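Local structure of perosamine synthetase (Caulobacter crescentus, 3BN1) at residues Gln265-Leu270 against Tyr290-Gly295. The protein catalyses the pyridoxal-phosphate-dependent transfer of an amino group from L-glutamate to GDP-4-keto-6-deoxy-D-mannose, giving GDP-perosamine for O-antigen synthesis. Sequence-based numbering, arbitrary orientation.
Sequences QKLARL and YTVRLG
One methyl of Leu267 does nearly all the touching here, a worked example of how one branched side chain can bridge two neighbours on a strand. Leu267 CD1 reaches the rim of the Tyr290 ring close to its plane, 3.5 Å from Tyr290 CE1 and 3.3 Å from Tyr290 OH, and does not lie over a face. The same methyl meets Val292 CG1 at 4.0 Å, two residues along on the same side of strand 290-294. Tyr290 sends its ring toward Leu267 with CG anti to the backbone N (chi1 -171°), and the ring is also stacked with Tyr263. Its hydroxyl is hydrogen-bonded to Glu264; both partners belong to the last turn of helix 249-266, shortly before Leu267. Leu267 itself belongs to the 3-10 segment that follows, where Leu270 N bonds to Leu267 O at 3.0 Å, and also packs on Ile365 of helix 358-371. Behind the contact, backbone bonds join Tyr290 to Leu350 and Val292 to Leu348 within the small antiparallel sheet. No hydrogen bond crosses between the two segments: the leucine methyl packs by van der Waals contact against the tyrosine edge, phenol oxygen included, while the bond to Glu264 and the stack with Tyr263 probably help to fix where the ring lies.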
ATOM      1  N   GLN A 265      14.602  36.781  -6.739  1.00 11.74           N
ATOM      2  CA  GLN A 265      15.459  37.783  -7.325  1.00 18.74           C
ATOM      3  C   GLN A 265      15.166  38.003  -8.811  1.00 26.98           C
ATOM      4  O   GLN A 265      15.076  39.122  -9.326  1.00 25.42           O
ATOM      5  CB  GLN A 265      16.924  37.363  -7.158  1.00 20.00           C
ATOM      6  CG  GLN A 265      17.955  38.367  -7.741  1.00 55.51           C
ATOM      7  CD  GLN A 265      19.258  37.724  -8.236  1.00 99.89           C
ATOM      8  OE1 GLN A 265      19.793  36.798  -7.618  1.00 52.45           O
ATOM      9  NE2 GLN A 265      19.780  38.228  -9.351  1.00 99.89           N
ATOM     10  N   LYS A 266      15.001  36.907  -9.525  1.00 16.19           N
ATOM     11  CA  LYS A 266      14.854  37.071 -10.949  1.00 16.08           C
ATOM     12  C   LYS A 266      13.476  37.354 -11.500  1.00 17.41           C
ATOM     13  O   LYS A 266      13.345  37.830 -12.655  1.00 17.43           O
ATOM     14  CB  LYS A 266      15.581  35.903 -11.635  1.00 12.98           C
ATOM     15  CG  LYS A 266      16.905  35.549 -10.990  1.00 15.86           C
ATOM     16  CD  LYS A 266      17.428  34.153 -11.376  1.00 19.04           C
ATOM     17  CE  LYS A 266      18.785  33.883 -10.725  1.00  9.92           C
ATOM     18  NZ  LYS A 266      19.804  34.165 -11.741  1.00 15.98           N
ATOM     19  N   LEU A 267      12.457  37.066 -10.680  1.00 15.97           N
ATOM     20  CA  LEU A 267      11.063  37.176 -11.094  1.00  9.78           C
ATOM     21  C   LEU A 267      10.657  38.565 -11.456  1.00 21.31           C
ATOM     22  O   LEU A 267       9.639  38.761 -12.098  1.00 11.84           O
ATOM     23  CB  LEU A 267      10.045  36.563 -10.115  1.00  8.81           C
ATOM     24  CG  LEU A 267       9.673  35.075 -10.298  1.00 35.95           C
ATOM     25  CD1 LEU A 267       8.313  34.777  -9.701  1.00 76.40           C
ATOM     26  CD2 LEU A 267       9.754  34.526 -11.726  1.00 16.06           C
ATOM     27  N   ALA A 268      11.472  39.522 -11.042  1.00 26.26           N
ATOM     28  CA  ALA A 268      11.267  40.931 -11.356  1.00 49.28           C
ATOM     29  C   ALA A 268      11.186  41.126 -12.883  1.00 27.63           C
ATOM     30  O   ALA A 268      10.439  41.947 -13.409  1.00 16.25           O
ATOM     31  CB  ALA A 268      12.477  41.711 -10.785  1.00 15.05           C
ATOM     32  N   ARG A 269      11.981  40.357 -13.606  1.00 12.65           N
ATOM     33  CA  ARG A 269      11.983  40.463 -15.047  1.00 11.69           C
ATOM     34  C   ARG A 269      10.598  40.271 -15.683  1.00 30.36           C
ATOM     35  O   ARG A 269      10.346  40.712 -16.802  1.00 19.22           O
ATOM     36  CB  ARG A 269      13.003  39.449 -15.587  1.00 19.09           C
ATOM     37  CG  ARG A 269      13.415  39.705 -17.024  1.00 67.86           C
ATOM     38  CD  ARG A 269      13.903  38.424 -17.686  1.00 99.89           C
ATOM     39  NE  ARG A 269      13.544  38.332 -19.104  1.00 54.31           N
ATOM     40  CZ  ARG A 269      14.174  37.560 -19.992  1.00 99.89           C
ATOM     41  NH1 ARG A 269      15.212  36.813 -19.616  1.00 18.94           N
ATOM     42  NH2 ARG A 269      13.772  37.528 -21.261  1.00 99.89           N
ATOM     43  N   LEU A 270       9.693  39.599 -14.980  1.00 13.76           N
ATOM     44  CA  LEU A 270       8.356  39.289 -15.515  1.00 11.86           C
ATOM     45  C   LEU A 270       7.297  40.294 -15.089  1.00 12.70           C
ATOM     46  O   LEU A 270       6.126  40.277 -15.548  1.00 11.20           O
ATOM     47  CB  LEU A 270       7.943  37.876 -15.078  1.00  9.85           C
ATOM     48  CG  LEU A 270       8.830  36.684 -15.474  1.00 12.33           C
ATOM     49  CD1 LEU A 270       8.132  35.476 -14.980  1.00 10.73           C
ATOM     50  CD2 LEU A 270       9.135  36.529 -16.979  1.00 18.85           C
ATOM     51  N   TYR A 290       7.385  26.097  -6.119  1.00  9.91           N
ATOM     52  CA  TYR A 290       7.287  27.558  -6.251  1.00  9.87           C
ATOM     53  C   TYR A 290       6.077  27.887  -7.156  1.00 11.67           C
ATOM     54  O   TYR A 290       6.074  27.529  -8.342  1.00 19.02           O
ATOM     55  CB  TYR A 290       8.610  28.131  -6.772  1.00  7.53           C
ATOM     56  CG  TYR A 290       8.660  29.615  -6.737  1.00 12.81           C
ATOM     57  CD1 TYR A 290       8.076  30.383  -7.794  1.00 10.44           C
ATOM     58  CD2 TYR A 290       9.276  30.271  -5.661  1.00 15.50           C
ATOM     59  CE1 TYR A 290       8.147  31.795  -7.782  1.00  7.47           C
ATOM     60  CE2 TYR A 290       9.362  31.687  -5.649  1.00 13.75           C
ATOM     61  CZ  TYR A 290       8.774  32.428  -6.677  1.00 19.33           C
ATOM     62  OH  TYR A 290       8.881  33.807  -6.581  1.00 15.88           O
ATOM     63  N   THR A 291       5.006  28.417  -6.538  1.00  9.89           N
ATOM     64  CA  THR A 291       3.714  28.578  -7.195  1.00  2.90           C
ATOM     65  C   THR A 291       3.320  30.035  -7.453  1.00 15.32           C
ATOM     66  O   THR A 291       3.202  30.815  -6.522  1.00 18.94           O
ATOM     67  CB  THR A 291       2.580  27.781  -6.390  1.00 10.46           C
ATOM     68  OG1 THR A 291       2.929  26.392  -6.222  1.00 16.17           O
ATOM     69  CG2 THR A 291       1.180  27.838  -7.051  1.00  2.86           C
ATOM     70  N   VAL A 292       3.138  30.414  -8.723  1.00 15.53           N
ATOM     71  CA  VAL A 292       2.692  31.768  -9.038  1.00 19.94           C
ATOM     72  C   VAL A 292       1.241  31.680  -9.524  1.00  9.83           C
ATOM     73  O   VAL A 292       0.756  30.581  -9.853  1.00 12.42           O
ATOM     74  CB  VAL A 292       3.462  32.432 -10.228  1.00  5.99           C
ATOM     75  CG1 VAL A 292       4.916  32.762  -9.937  1.00  7.69           C
ATOM     76  CG2 VAL A 292       3.361  31.656 -11.520  1.00 16.35           C
ATOM     77  N   ARG A 293       0.571  32.835  -9.600  1.00 10.52           N
ATOM     78  CA  ARG A 293      -0.767  32.919 -10.176  1.00 11.66           C
ATOM     79  C   ARG A 293      -0.521  33.915 -11.287  1.00 10.72           C
ATOM     80  O   ARG A 293       0.146  34.962 -11.131  1.00 11.95           O
ATOM     81  CB  ARG A 293      -1.897  33.366  -9.224  1.00  6.00           C
ATOM     82  CG  ARG A 293      -1.950  32.445  -8.003  1.00 53.13           C
ATOM     83  CD  ARG A 293      -3.010  32.860  -6.987  1.00 20.01           C
ATOM     84  NE  ARG A 293      -4.298  32.977  -7.633  1.00 11.65           N
ATOM     85  CZ  ARG A 293      -5.427  33.422  -7.075  1.00 15.30           C
ATOM     86  NH1 ARG A 293      -5.449  33.773  -5.801  1.00 20.09           N
ATOM     87  NH2 ARG A 293      -6.537  33.528  -7.812  1.00 11.35           N
ATOM     88  N   LEU A 294      -0.948  33.470 -12.454  1.00 13.60           N
ATOM     89  CA  LEU A 294      -0.786  34.246 -13.646  1.00 11.89           C
ATOM     90  C   LEU A 294      -1.548  35.532 -13.486  1.00  7.32           C
ATOM     91  O   LEU A 294      -2.617  35.587 -12.851  1.00 14.48           O
ATOM     92  CB  LEU A 294      -1.271  33.470 -14.874  1.00 24.90           C
ATOM     93  CG  LEU A 294      -0.449  32.207 -15.121  1.00 14.16           C
ATOM     94  CD1 LEU A 294      -0.495  31.997 -16.598  1.00 28.37           C
ATOM     95  CD2 LEU A 294       0.997  32.257 -14.605  1.00 15.86           C
ATOM     96  N   GLY A 295      -0.984  36.548 -14.137  1.00 13.11           N
ATOM     97  CA  GLY A 295      -1.540  37.890 -14.128  1.00 26.09           C
ATOM     98  C   GLY A 295      -2.860  37.857 -14.865  1.00 13.98           C
ATOM     99  O   GLY A 295      -3.021  37.171 -15.890  1.00 11.79           O
TER